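Local coordinates for single-stranded DNA specific exonuclease RecJ (Thermus thermophilus, PDB 2ZXR), which degrades single-stranded DNA from the 5' end toward the 3' end, using divalent metal ions, with no detectable activity on single-stranded RNA, at residues 327-339 / 404-418. Residues are numbered along the deposited sequence; the frame is centred on the assembly and turned at random.
Sequences PEAKAIVLLDPEG and EALFPAFKARVEAYA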
loop_
_atom_site.group_PDB
_atom_site.type_symbol
_atom_site.label_atom_id
_atom_site.label_comp_id
_atom_site.label_asym_id
_atom_site.label_seq_id
_atom_site.Cartn_x
_atom_site.Cartn_y
_atom_site.Cartn_z
ATOM N N PRO A 327 20.116 -6.114 -17.123
ATOM C CA PRO A 327 21.094 -6.620 -16.147
ATOM C C PRO A 327 21.204 -5.875 -14.813
ATOM O O PRO A 327 20.220 -5.736 -14.052
ATOM C CB PRO A 327 22.411 -6.616 -16.936
ATOM C CG PRO A 327 22.101 -5.847 -18.193
ATOM C CD PRO A 327 20.693 -6.236 -18.467
ATOM N N GLU A 328 22.409 -5.404 -14.523
ATOM C CA GLU A 328 22.640 -4.669 -13.294
ATOM C C GLU A 328 23.006 -3.223 -13.629
ATOM O O GLU A 328 23.821 -2.598 -12.950
ATOM C CB GLU A 328 23.733 -5.366 -12.477
ATOM C CG GLU A 328 23.363 -6.829 -12.084
ATOM C CD GLU A 328 22.334 -6.926 -10.932
ATOM O OE1 GLU A 328 21.590 -7.940 -10.865
ATOM O OE2 GLU A 328 22.278 -6.002 -10.087
ATOM N N ALA A 329 22.382 -2.705 -14.690
ATOM C CA ALA A 329 22.598 -1.326 -15.125
ATOM C C ALA A 329 21.967 -0.409 -14.089
ATOM O O ALA A 329 20.943 -0.739 -13.502
ATOM C CB ALA A 329 21.962 -1.098 -16.490
ATOM N N LYS A 330 22.575 0.744 -13.857
ATOM C CA LYS A 330 22.043 1.668 -12.875
ATOM C C LYS A 330 20.759 2.315 -13.396
ATOM O O LYS A 330 19.973 2.859 -12.624
ATOM C CB LYS A 330 23.087 2.738 -12.540
ATOM C CG LYS A 330 23.988 2.415 -11.334
ATOM C CD LYS A 330 24.573 1.004 -11.371
ATOM C CE LYS A 330 25.436 0.733 -10.123
ATOM N NZ LYS A 330 25.428 -0.724 -9.753
ATOM N N ALA A 331 20.555 2.253 -14.710
ATOM C CA ALA A 331 19.368 2.824 -15.324
ATOM C C ALA A 331 19.092 2.086 -16.615
ATOM O O ALA A 331 20.012 1.771 -17.351
ATOM C CB ALA A 331 19.567 4.307 -15.595
ATOM N N ILE A 332 17.822 1.776 -16.862
ATOM C CA ILE A 332 17.423 1.095 -18.074
ATOM C C ILE A 332 16.909 2.192 -19.019
ATOM O O ILE A 332 15.998 2.960 -18.680
ATOM C CB ILE A 332 16.370 0.035 -17.746
ATOM C CG1 ILE A 332 17.010 -0.988 -16.806
ATOM C CG2 ILE A 332 15.891 -0.668 -19.000
ATOM C CD1 ILE A 332 16.089 -2.115 -16.405
ATOM N N VAL A 333 17.535 2.285 -20.192
ATOM C CA VAL A 333 17.190 3.322 -21.149
ATOM C C VAL A 333 16.994 2.666 -22.489
ATOM O O VAL A 333 17.933 2.172 -23.101
ATOM C CB VAL A 333 18.317 4.405 -21.204
ATOM C CG1 VAL A 333 17.847 5.645 -21.976
ATOM C CG2 VAL A 333 18.716 4.793 -19.793
ATOM N N LEU A 334 15.754 2.655 -22.947
ATOM C CA LEU A 334 15.450 1.994 -24.199
ATOM C C LEU A 334 14.710 2.886 -25.168
ATOM O O LEU A 334 13.972 3.792 -24.779
ATOM C CB LEU A 334 14.649 0.725 -23.906
ATOM C CG LEU A 334 15.313 -0.113 -22.802
ATOM C CD1 LEU A 334 14.342 -1.190 -22.282
ATOM C CD2 LEU A 334 16.587 -0.750 -23.357
ATOM N N LEU A 335 14.932 2.597 -26.441
ATOM C CA LEU A 335 14.355 3.325 -27.545
ATOM C C LEU A 335 13.512 2.364 -28.352
ATOM O O LEU A 335 13.960 1.268 -28.665
ATOM C CB LEU A 335 15.477 3.871 -28.446
ATOM C CG LEU A 335 15.066 4.508 -29.775
ATOM C CD1 LEU A 335 14.282 5.812 -29.507
ATOM C CD2 LEU A 335 16.324 4.818 -30.623
ATOM N N ASP A 336 12.295 2.773 -28.684
ATOM C CA ASP A 336 11.410 1.960 -29.499
ATOM C C ASP A 336 10.758 2.955 -30.452
ATOM O O ASP A 336 9.650 3.452 -30.210
ATOM C CB ASP A 336 10.378 1.238 -28.630
ATOM C CG ASP A 336 9.462 0.353 -29.441
ATOM O OD1 ASP A 336 9.758 0.127 -30.633
ATOM O OD2 ASP A 336 8.447 -0.112 -28.893
ATOM N N PRO A 337 11.460 3.260 -31.558
ATOM C CA PRO A 337 11.064 4.196 -32.609
ATOM C C PRO A 337 9.584 4.303 -32.925
ATOM O O PRO A 337 9.042 5.400 -32.956
ATOM C CB PRO A 337 11.871 3.722 -33.813
ATOM C CG PRO A 337 13.130 3.204 -33.174
ATOM C CD PRO A 337 12.546 2.388 -32.047
ATOM N N GLU A 338 8.936 3.168 -33.166
ATOM C CA GLU A 338 7.528 3.184 -33.518
ATOM C C GLU A 338 6.577 2.817 -32.382
ATOM O O GLU A 338 5.405 2.545 -32.630
ATOM C CB GLU A 338 7.282 2.251 -34.700
ATOM C CG GLU A 338 7.917 2.708 -36.009
ATOM C CD GLU A 338 7.509 4.117 -36.411
ATOM O OE1 GLU A 338 6.287 4.382 -36.559
ATOM O OE2 GLU A 338 8.422 4.962 -36.581
ATOM N N GLY A 339 7.080 2.806 -31.149
ATOM C CA GLY A 339 6.238 2.469 -30.014
ATOM C C GLY A 339 5.116 3.479 -29.850
ATOM O O GLY A 339 5.252 4.626 -30.276
ATOM N N GLU A 404 15.099 11.749 -31.316
ATOM C CA GLU A 404 15.672 10.422 -31.099
ATOM C C GLU A 404 17.137 10.284 -31.522
ATOM O O GLU A 404 17.824 9.345 -31.107
ATOM C CB GLU A 404 14.822 9.360 -31.797
ATOM C CG GLU A 404 13.410 9.280 -31.245
ATOM C CD GLU A 404 12.578 8.156 -31.878
ATOM O OE1 GLU A 404 13.005 7.599 -32.912
ATOM O OE2 GLU A 404 11.494 7.833 -31.342
ATOM N N ALA A 405 17.633 11.215 -32.328
ATOM C CA ALA A 405 19.031 11.136 -32.784
ATOM C C ALA A 405 19.971 11.340 -31.610
ATOM O O ALA A 405 21.104 10.884 -31.627
ATOM C CB ALA A 405 19.312 12.199 -33.880
ATOM N N LEU A 406 19.473 12.011 -30.579
ATOM C CA LEU A 406 20.260 12.286 -29.382
ATOM C C LEU A 406 20.147 11.179 -28.318
ATOM O O LEU A 406 20.667 11.328 -27.209
ATOM C CB LEU A 406 19.800 13.612 -28.774
ATOM C CG LEU A 406 20.072 14.847 -29.635
ATOM C CD1 LEU A 406 19.484 16.093 -28.974
ATOM C CD2 LEU A 406 21.609 14.968 -29.842
ATOM N N PHE A 407 19.474 10.078 -28.655
ATOM C CA PHE A 407 19.294 8.990 -27.694
ATOM C C PHE A 407 20.586 8.429 -27.080
ATOM O O PHE A 407 20.691 8.302 -25.855
ATOM C CB PHE A 407 18.486 7.846 -28.333
ATOM C CG PHE A 407 18.188 6.712 -27.388
ATOM C CD1 PHE A 407 17.190 6.839 -26.413
ATOM C CD2 PHE A 407 18.918 5.522 -27.455
ATOM C CE1 PHE A 407 16.919 5.780 -25.508
ATOM C CE2 PHE A 407 18.663 4.457 -26.560
ATOM C CZ PHE A 407 17.655 4.588 -25.580
ATOM N N PRO A 408 21.583 8.058 -27.913
ATOM C CA PRO A 408 22.793 7.532 -27.258
ATOM C C PRO A 408 23.401 8.504 -26.235
ATOM O O PRO A 408 23.851 8.085 -25.164
ATOM C CB PRO A 408 23.738 7.248 -28.425
ATOM C CG PRO A 408 22.758 6.849 -29.565
ATOM C CD PRO A 408 21.651 7.910 -29.381
ATOM N N ALA A 409 23.388 9.794 -26.548
ATOM C CA ALA A 409 23.958 10.793 -25.657
ATOM C C ALA A 409 23.117 10.904 -24.389
ATOM O O ALA A 409 23.641 11.054 -23.273
ATOM C CB ALA A 409 24.023 12.146 -26.367
ATOM N N PHE A 410 21.803 10.837 -24.576
ATOM C CA PHE A 410 20.852 10.916 -23.472
ATOM C C PHE A 410 21.084 9.731 -22.547
ATOM O O PHE A 410 21.115 9.882 -21.326
ATOM C CB PHE A 410 19.424 10.861 -24.012
ATOM C CG PHE A 410 18.369 10.782 -22.936
ATOM C CD1 PHE A 410 18.052 11.900 -22.161
ATOM C CD2 PHE A 410 17.703 9.582 -22.693
ATOM C CE1 PHE A 410 17.079 11.814 -21.155
ATOM C CE2 PHE A 410 16.734 9.487 -21.695
ATOM C CZ PHE A 410 16.421 10.593 -20.928
ATOM N N LYS A 411 21.251 8.555 -23.138
ATOM C CA LYS A 411 21.474 7.342 -22.369
ATOM C C LYS A 411 22.713 7.382 -21.476
ATOM O O LYS A 411 22.623 7.074 -20.286
ATOM C CB LYS A 411 21.569 6.134 -23.309
ATOM C CG LYS A 411 21.874 4.791 -22.649
ATOM C CD LYS A 411 21.783 3.695 -23.703
ATOM C CE LYS A 411 21.685 2.302 -23.119
ATOM N NZ LYS A 411 22.996 1.674 -22.760
ATOM N N ALA A 412 23.866 7.761 -22.034
ATOM C CA ALA A 412 25.093 7.794 -21.234
ATOM C C ALA A 412 24.926 8.751 -20.073
ATOM O O ALA A 412 25.346 8.475 -18.945
ATOM C CB ALA A 412 26.292 8.214 -22.097
ATOM N N ARG A 413 24.309 9.885 -20.367
ATOM C CA ARG A 413 24.062 10.907 -19.379
ATOM C C ARG A 413 23.202 10.399 -18.210
ATOM O O ARG A 413 23.593 10.514 -17.034
ATOM C CB ARG A 413 23.356 12.081 -20.045
ATOM C CG ARG A 413 23.308 13.313 -19.197
ATOM C CD ARG A 413 24.683 13.957 -19.206
ATOM N NE ARG A 413 24.954 14.553 -20.504
ATOM C CZ ARG A 413 24.494 15.741 -20.885
ATOM N NH1 ARG A 413 23.750 16.467 -20.064
ATOM N NH2 ARG A 413 24.764 16.197 -22.102
ATOM N N VAL A 414 22.032 9.837 -18.505
ATOM C CA VAL A 414 21.205 9.385 -17.394
ATOM C C VAL A 414 21.831 8.209 -16.677
ATOM O O VAL A 414 21.689 8.088 -15.465
ATOM C CB VAL A 414 19.735 9.077 -17.816
ATOM C CG1 VAL A 414 19.117 10.328 -18.432
ATOM C CG2 VAL A 414 19.659 7.918 -18.728
ATOM N N GLU A 415 22.538 7.353 -17.406
ATOM C CA GLU A 415 23.206 6.217 -16.771
ATOM C C GLU A 415 24.228 6.725 -15.758
ATOM O O GLU A 415 24.417 6.123 -14.690
ATOM C CB GLU A 415 23.942 5.353 -17.798
ATOM C CG GLU A 415 23.063 4.544 -18.717
ATOM C CD GLU A 415 23.878 3.759 -19.743
ATOM O OE1 GLU A 415 25.101 3.978 -19.828
ATOM O OE2 GLU A 415 23.310 2.928 -20.473
ATOM N N ALA A 416 24.887 7.831 -16.106
ATOM C CA ALA A 416 25.902 8.431 -15.249
ATOM C C ALA A 416 25.252 9.101 -14.070
ATOM O O ALA A 416 25.796 9.100 -12.976
ATOM C CB ALA A 416 26.749 9.456 -16.035
ATOM N N TYR A 417 24.092 9.696 -14.291
ATOM C CA TYR A 417 23.385 10.329 -13.196
ATOM C C TYR A 417 23.036 9.244 -12.158
ATOM O O TYR A 417 23.286 9.414 -10.960
ATOM C CB TYR A 417 22.100 10.991 -13.693
ATOM C CG TYR A 417 21.299 11.598 -12.580
ATOM C CD1 TYR A 417 21.741 12.749 -11.927
ATOM C CD2 TYR A 417 20.142 10.977 -12.115
ATOM C CE1 TYR A 417 21.052 13.257 -10.829
ATOM C CE2 TYR A 417 19.443 11.477 -11.019
ATOM C CZ TYR A 417 19.907 12.607 -10.376
ATOM O OH TYR A 417 19.263 13.054 -9.247
ATOM N N ALA A 418 22.485 8.127 -12.627
ATOM C CA ALA A 418 22.080 7.030 -11.740
ATOM C C ALA A 418 23.259 6.396 -11.012
ATOM O O ALA A 418 23.114 5.912 -9.881
ATOM C CB ALA A 418 21.314 5.951 -12.534
#
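Leu335 lays its CB over the middle of the Phe407 ring, 3.6 Å from the centroid and only 9° off the ring normal, a CH-pi contact. The phenyl group suits this place because its flat face can take the Leu335 side chain while its rim reaches the peptide: CZ comes within 3.5 Å of Val333 O, which lies at the ring edge. With CG anti to the backbone N (chi1 -177°), the ring of Phe407 rises from the first turn of the helix between Val333 and Leu335.

Val333, branched at CB, divides its two methyls. Val333 CG1 packs on Phe407 CE1 and also lies 4.0 Å from Phe410 CD2, whereas Val333 CG2 presses on Val414 CG2 at 3.4 Å, tighter than usual for two carbons. Farther along, where the backbones come nearer, small residues fit: Ala331 CB meets Ala418 CB at 3.9 Å, and the Ala418 methyl also touches Lys330 O.

At the margins stand side chains apolar along their length and charged at the tip. Lys411 runs its aliphatic chain past Val333 and turns at its end, so that NZ forms a salt bridge to OE2 of Glu415, one helical turn on, at 2.6 Å. Near Pro337, just ahead of the helix, Glu404 sets its CD 3.7 Å from Leu335 CD1, while its OE2 accepts a hydrogen bond from Gly365 N, which anchors the carboxylate.

Strand 332-335, an outer one of its mixed sheet, pairs with strand 359-363, whose Val362 also touches Leu335 and Phe407. Helix 407-419 runs nearly antiparallel to it (167°) on one face, flanked by helix 377-383 against Phe410 and Tyr417; Leu334, directed away, meets helix 293-321, giving the helix-sheet-helix layering of an alpha/beta domain, here in the DHHA1 region.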